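Tyrosine recombinase XerH (Helicobacter pylori, PDB 5JK0) cuts and rejoins DNA as a site-specific tyrosine recombinase involved in chromosome segregation. Local coordinates at residues D[14-19]-D[100-105]; D[174-179]-D[300-305]. All coordinates share one frame; numbering follows the deposited sequence.

Contact 1 (D[14-19]-D[100-105]); sequences ENLLLW and NSLKNI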
loop_
_atom_site.group_PDB
_atom_site.type_symbol
_atom_site.label_atom_id
_atom_site.label_comp_id
_atom_site.label_asym_id
_atom_site.label_seq_id
_atom_site.Cartn_x
_atom_site.Cartn_y
_atom_site.Cartn_z
ATOM N N GLU D 14 -37.809 -13.808 6.068
ATOM C CA GLU D 14 -37.911 -14.503 7.345
ATOM C C GLU D 14 -36.771 -15.505 7.507
ATOM O O GLU D 14 -36.291 -15.742 8.616
ATOM C CB GLU D 14 -39.263 -15.210 7.468
ATOM N N ASN D 15 -36.343 -16.088 6.392
ATOM C CA ASN D 15 -35.237 -17.038 6.398
ATOM C C ASN D 15 -33.912 -16.349 6.712
ATOM O O ASN D 15 -33.029 -16.933 7.341
ATOM C CB ASN D 15 -35.147 -17.762 5.053
ATOM C CG ASN D 15 -35.200 -19.269 5.198
ATOM O OD1 ASN D 15 -36.058 -19.930 4.614
ATOM N ND2 ASN D 15 -34.281 -19.821 5.982
ATOM N N LEU D 16 -33.780 -15.102 6.267
ATOM C CA LEU D 16 -32.594 -14.307 6.559
ATOM C C LEU D 16 -32.505 -14.015 8.052
ATOM O O LEU D 16 -31.428 -14.089 8.643
ATOM C CB LEU D 16 -32.607 -13.000 5.761
ATOM C CG LEU D 16 -31.432 -12.047 6.002
ATOM C CD1 LEU D 16 -30.110 -12.712 5.645
ATOM C CD2 LEU D 16 -31.615 -10.755 5.219
ATOM N N LEU D 17 -33.645 -13.686 8.656
ATOM C CA LEU D 17 -33.723 -13.455 10.094
ATOM C C LEU D 17 -33.300 -14.690 10.874
ATOM O O LEU D 17 -32.705 -14.589 11.945
ATOM C CB LEU D 17 -35.141 -13.053 10.504
ATOM C CG LEU D 17 -35.457 -11.560 10.576
ATOM C CD1 LEU D 17 -36.891 -11.343 11.038
ATOM C CD2 LEU D 17 -34.479 -10.851 11.499
ATOM N N LEU D 18 -33.627 -15.855 10.327
ATOM C CA LEU D 18 -33.325 -17.125 10.971
ATOM C C LEU D 18 -31.818 -17.334 11.088
ATOM O O LEU D 18 -31.320 -17.751 12.133
ATOM C CB LEU D 18 -33.963 -18.276 10.192
ATOM C CG LEU D 18 -34.330 -19.530 10.982
ATOM C CD1 LEU D 18 -35.327 -19.189 12.077
ATOM C CD2 LEU D 18 -34.896 -20.593 10.054
ATOM N N TRP D 19 -31.095 -17.032 10.013
ATOM C CA TRP D 19 -29.644 -17.203 9.993
ATOM C C TRP D 19 -28.919 -16.128 10.799
ATOM O O TRP D 19 -27.889 -16.400 11.415
ATOM C CB TRP D 19 -29.126 -17.208 8.553
ATOM C CG TRP D 19 -29.363 -18.502 7.842
ATOM C CD1 TRP D 19 -30.234 -18.730 6.816
ATOM C CD2 TRP D 19 -28.726 -19.755 8.115
ATOM N NE1 TRP D 19 -30.172 -20.048 6.428
ATOM C CE2 TRP D 19 -29.255 -20.697 7.211
ATOM C CE3 TRP D 19 -27.756 -20.171 9.033
ATOM C CZ2 TRP D 19 -28.847 -22.029 7.199
ATOM C CZ3 TRP D 19 -27.353 -21.495 9.019
ATOM C CH2 TRP D 19 -27.898 -22.407 8.108
ATOM N N ASN D 100 -36.754 -13.625 -4.853
ATOM C CA ASN D 100 -37.562 -14.490 -4.001
ATOM C C ASN D 100 -36.760 -15.567 -3.273
ATOM O O ASN D 100 -37.335 -16.484 -2.690
ATOM C CB ASN D 100 -38.668 -15.150 -4.829
ATOM C CG ASN D 100 -39.657 -14.146 -5.388
ATOM O OD1 ASN D 100 -39.953 -13.130 -4.757
ATOM N ND2 ASN D 100 -40.174 -14.423 -6.579
ATOM N N SER D 101 -35.436 -15.453 -3.300
ATOM C CA SER D 101 -34.581 -16.464 -2.684
ATOM C C SER D 101 -33.349 -15.862 -2.014
ATOM O O SER D 101 -32.878 -14.793 -2.403
ATOM C CB SER D 101 -34.150 -17.494 -3.730
ATOM O OG SER D 101 -33.219 -18.414 -3.187
ATOM N N LEU D 102 -32.831 -16.560 -1.007
ATOM C CA LEU D 102 -31.595 -16.153 -0.343
ATOM C C LEU D 102 -30.413 -16.245 -1.298
ATOM O O LEU D 102 -29.410 -15.552 -1.130
ATOM C CB LEU D 102 -31.329 -17.014 0.895
ATOM C CG LEU D 102 -32.179 -16.754 2.142
ATOM C CD1 LEU D 102 -31.762 -17.686 3.269
ATOM C CD2 LEU D 102 -32.063 -15.300 2.576
ATOM N N LYS D 103 -30.540 -17.107 -2.302
ATOM C CA LYS D 103 -29.481 -17.304 -3.287
ATOM C C LYS D 103 -29.312 -16.084 -4.193
ATOM O O LYS D 103 -28.315 -15.969 -4.907
ATOM C CB LYS D 103 -29.764 -18.550 -4.129
ATOM C CG LYS D 103 -29.746 -19.849 -3.337
ATOM C CD LYS D 103 -30.037 -21.048 -4.228
ATOM C CE LYS D 103 -30.004 -22.346 -3.437
ATOM N NZ LYS D 103 -30.335 -23.526 -4.284
ATOM N N ASN D 104 -30.285 -15.178 -4.159
ATOM C CA ASN D 104 -30.207 -13.945 -4.935
ATOM C C ASN D 104 -29.231 -12.948 -4.317
ATOM O O ASN D 104 -28.813 -11.989 -4.967
ATOM C CB ASN D 104 -31.590 -13.305 -5.071
ATOM C CG ASN D 104 -32.544 -14.147 -5.895
ATOM O OD1 ASN D 104 -33.671 -14.417 -5.479
ATOM N ND2 ASN D 104 -32.094 -14.567 -7.071
ATOM N N ILE D 105 -28.874 -13.181 -3.059
ATOM C CA ILE D 105 -27.912 -12.331 -2.370
ATOM C C ILE D 105 -26.496 -12.600 -2.869
ATOM O O ILE D 105 -25.978 -13.706 -2.718
ATOM C CB ILE D 105 -27.957 -12.543 -0.844
ATOM C CG1 ILE D 105 -29.352 -12.226 -0.300
ATOM C CG2 ILE D 105 -26.904 -11.687 -0.156
ATOM C CD1 ILE D 105 -29.468 -12.372 1.204
#

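Contact 2 (D[174-179]-D[300-305]); sequences THLNNE and AGLRRE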
loop_
_atom_site.group_PDB
_atom_site.type_symbol
_atom_site.label_atom_id
_atom_site.label_comp_id
_atom_site.label_asym_id
_atom_site.label_seq_id
_atom_site.Cartn_x
_atom_site.Cartn_y
_atom_site.Cartn_z
ATOM N N THR D 174 -3.571 12.105 19.443
ATOM C CA THR D 174 -3.916 13.261 20.267
ATOM C C THR D 174 -3.414 13.081 21.696
ATOM O O THR D 174 -3.608 12.025 22.300
ATOM C CB THR D 174 -5.438 13.507 20.288
ATOM O OG1 THR D 174 -5.921 13.658 18.947
ATOM C CG2 THR D 174 -5.770 14.760 21.086
ATOM N N HIS D 175 -2.770 14.114 22.231
ATOM C CA HIS D 175 -2.150 14.026 23.547
ATOM C C HIS D 175 -1.853 15.396 24.148
ATOM O O HIS D 175 -2.004 16.426 23.489
ATOM C CB HIS D 175 -0.853 13.223 23.463
ATOM C CG HIS D 175 0.199 13.874 22.620
ATOM N ND1 HIS D 175 0.231 13.757 21.248
ATOM C CD2 HIS D 175 1.250 14.660 22.954
ATOM C CE1 HIS D 175 1.259 14.437 20.773
ATOM N NE2 HIS D 175 1.893 14.994 21.789
ATOM N N LEU D 176 -1.424 15.389 25.405
ATOM C CA LEU D 176 -0.976 16.599 26.082
ATOM C C LEU D 176 0.520 16.503 26.360
ATOM O O LEU D 176 1.001 15.463 26.809
ATOM C CB LEU D 176 -1.740 16.806 27.392
ATOM C CG LEU D 176 -3.269 16.809 27.339
ATOM C CD1 LEU D 176 -3.849 16.852 28.746
ATOM C CD2 LEU D 176 -3.774 17.979 26.517
ATOM N N ASN D 177 1.256 17.576 26.094
ATOM C CA ASN D 177 2.684 17.592 26.392
ATOM C C ASN D 177 2.926 17.782 27.886
ATOM O O ASN D 177 1.979 17.823 28.672
ATOM C CB ASN D 177 3.400 18.680 25.584
ATOM C CG ASN D 177 2.780 20.055 25.764
ATOM O OD1 ASN D 177 2.456 20.469 26.876
ATOM N ND2 ASN D 177 2.614 20.772 24.660
ATOM N N ASN D 178 4.192 17.898 28.274
ATOM C CA ASN D 178 4.551 18.009 29.684
ATOM C C ASN D 178 3.958 19.258 30.338
ATOM O O ASN D 178 3.502 19.210 31.481
ATOM C CB ASN D 178 6.072 18.009 29.843
ATOM C CG ASN D 178 6.516 17.535 31.215
ATOM O OD1 ASN D 178 5.772 17.636 32.192
ATOM N ND2 ASN D 178 7.734 17.014 31.295
ATOM N N GLU D 179 3.961 20.368 29.608
ATOM C CA GLU D 179 3.436 21.628 30.129
ATOM C C GLU D 179 1.915 21.592 30.258
ATOM O O GLU D 179 1.354 22.099 31.230
ATOM C CB GLU D 179 3.858 22.794 29.233
ATOM N N ALA D 300 -9.552 23.766 31.754
ATOM C CA ALA D 300 -8.138 24.090 31.600
ATOM C C ALA D 300 -7.857 24.702 30.234
ATOM O O ALA D 300 -6.746 25.156 29.963
ATOM C CB ALA D 300 -7.285 22.850 31.809
ATOM N N GLY D 301 -8.871 24.711 29.374
ATOM C CA GLY D 301 -8.732 25.247 28.033
ATOM C C GLY D 301 -7.843 24.384 27.158
ATOM O O GLY D 301 -7.104 24.892 26.315
ATOM N N LEU D 302 -7.920 23.072 27.358
ATOM C CA LEU D 302 -7.097 22.131 26.606
ATOM C C LEU D 302 -7.938 21.288 25.653
ATOM O O LEU D 302 -7.496 20.236 25.189
ATOM C CB LEU D 302 -6.321 21.222 27.561
ATOM C CG LEU D 302 -5.309 21.894 28.493
ATOM C CD1 LEU D 302 -4.719 20.882 29.462
ATOM C CD2 LEU D 302 -4.210 22.571 27.689
ATOM N N ARG D 303 -9.150 21.756 25.367
ATOM C CA ARG D 303 -10.085 21.031 24.509
ATOM C C ARG D 303 -9.515 20.795 23.114
ATOM O O ARG D 303 -8.985 21.711 22.487
ATOM C CB ARG D 303 -11.410 21.790 24.409
ATOM C CG ARG D 303 -12.446 21.105 23.537
ATOM C CD ARG D 303 -13.785 21.819 23.597
ATOM N NE ARG D 303 -14.807 21.114 22.830
ATOM C CZ ARG D 303 -15.519 20.094 23.297
ATOM N NH1 ARG D 303 -15.323 19.653 24.532
ATOM N NH2 ARG D 303 -16.428 19.511 22.526
ATOM N N ARG D 304 -9.629 19.561 22.633
ATOM C CA ARG D 304 -9.088 19.200 21.328
ATOM C C ARG D 304 -9.836 18.026 20.698
ATOM O O ARG D 304 -10.999 17.781 21.016
ATOM C CB ARG D 304 -7.597 18.879 21.448
ATOM C CG ARG D 304 -7.250 17.933 22.584
ATOM C CD ARG D 304 -5.774 18.027 22.927
ATOM N NE ARG D 304 -5.416 19.362 23.398
ATOM C CZ ARG D 304 -4.169 19.779 23.590
ATOM N NH1 ARG D 304 -3.150 18.967 23.346
ATOM N NH2 ARG D 304 -3.939 21.011 24.024
ATOM N N GLU D 305 -9.157 17.308 19.808
ATOM C CA GLU D 305 -9.780 16.245 19.019
ATOM C C GLU D 305 -10.345 15.127 19.887
ATOM O O GLU D 305 -11.425 14.600 19.615
ATOM C CB GLU D 305 -8.773 15.666 18.025
ATOM C CG GLU D 305 -7.889 16.705 17.367
ATOM C CD GLU D 305 -6.546 16.854 18.061
ATOM O OE1 GLU D 305 -6.284 17.933 18.632
ATOM O OE2 GLU D 305 -5.751 15.891 18.025
#

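Contact 1 (D[14-19]-D[100-105])
L102 points straight at the first helix of the chain, and its two methyl groups share out the work of the contact. L102 CD1 lies 3.8 Å from N15 CB and 4.0 Å from CD1 of W19, filling the step between two residues one helical turn apart. It approaches the indole obliquely, meeting the pyrrole part of the ring. L102 CD2 turns the other way and settles 4.0 Å from L16 CB. CD1 is anti to CA (chi2 -179°), which carries this branch out to N15 and W19; the backbones come nearest at L16 CA and L102 CA, 7.2 Å apart. A second, looser apolar touch comes from the ends of two side chains: L16 CD1 and I105 CD1 stand 4.5 Å apart. No hydrogen bond crosses between 14-19 and 100-105, and all five touching residues are buried.

This is helix-to-loop packing inside the all-helical N-terminal domain: a short 3-10 turn, 102-104, pressed on helix 12-30, whose L16 also reaches F83 and F87 of helix 74-93.

Polar bonds shape the loop from within. S101 OG accepts from K103 N at 3.1 Å, nearly straight at 161°, an ST turn. The amide of N104 folds back, and its OD1 takes S101 N at 3.0 Å, with the donor tilted 23° from the carbonyl plane. Together they hold the turn that presents L102.

The polar ends of the helix residues look to the N-terminal tail instead. N15 OD1 accepts from L9 N, and W19 NE1 donates to L6 O. E7 of the same tail uses OE1 to bond both L102 N and S101 OG, fastening the loop to the chain just ahead of helix 12-30.

Contact 2 (D[174-179]-D[300-305])
The guanidinium of R304 carries L176 on one face and a backbone carbonyl at its edge. L176 CD2 sits 3.3 Å above the R304 guanidinium plane, displaced toward the rim, and is closest to NH1. At the edge, near that plane, R304 NH1 reaches H175 O at 2.8 Å, a weak bond bent to 121°. R304 NE turns back on its own loop to L302 O, 2.9 Å away. The bend at chi3 (63°) swings the group round to these partners, while NH2 makes a salt bridge with E180, so all three nitrogens have a partner, though L302 O lies 31° out of the guanidinium plane.

Closer to the R304 backbone, T174 CG2 and the aliphatic part of the arginine slide past each other in opposite directions, with CG2 3.8 Å from R304 CD. T174 OG1 faces the E305 carboxylate as donor to OE2; the modelled separation of 2.4 Å is very short and doubtful. L176 CD1 meets L302 CD1 at 4.2 Å, a single apolar touch between the two leucines.

Both segments belong to the catalytic domain of this phage-integrase-family recombinase, about 3 Å from the bound DNA at the nearest atoms. Residues 174-176 and 302-305 run nearly antiparallel, with no backbone hydrogen bond between them. One segment leaves helix 286-300 through a Schellman motif at G301; the other leads into helix 178-190, with N177 as N-cap. H175 lies about 7 Å, side chain to side chain, from Y345, the predicted nucleophile.

T174 and L176 both rest on M311 of helix 309-324, and L176 also touches L181 of helix 178-190. From the second subunit, T227 on strand 226-229 packs against R304, and L236 on strand 232-238 against E305.

In the fold
From the N terminus, helix 12-30 is met by the loop at 100-105 after three further helices, so contact 1 closes a mostly helical excursion with no strand, within the N-terminal domain. The chain then runs through helices 107-117 and 123-143 before contact 2 opens at 174-179. That contact closes only at 300-305, after the three-stranded antiparallel sheet and several helices of the catalytic domain. The two loops therefore follow in series, neither nested nor crossed. Their centres are 50 Å apart, on opposite sides of the chain's centre: contact 1 ties helix 12-30 to the loop leading into helix 107-117, contact 2 joins the lead-in to helix 178-190 to the loop between helices 286-300 and 309-324.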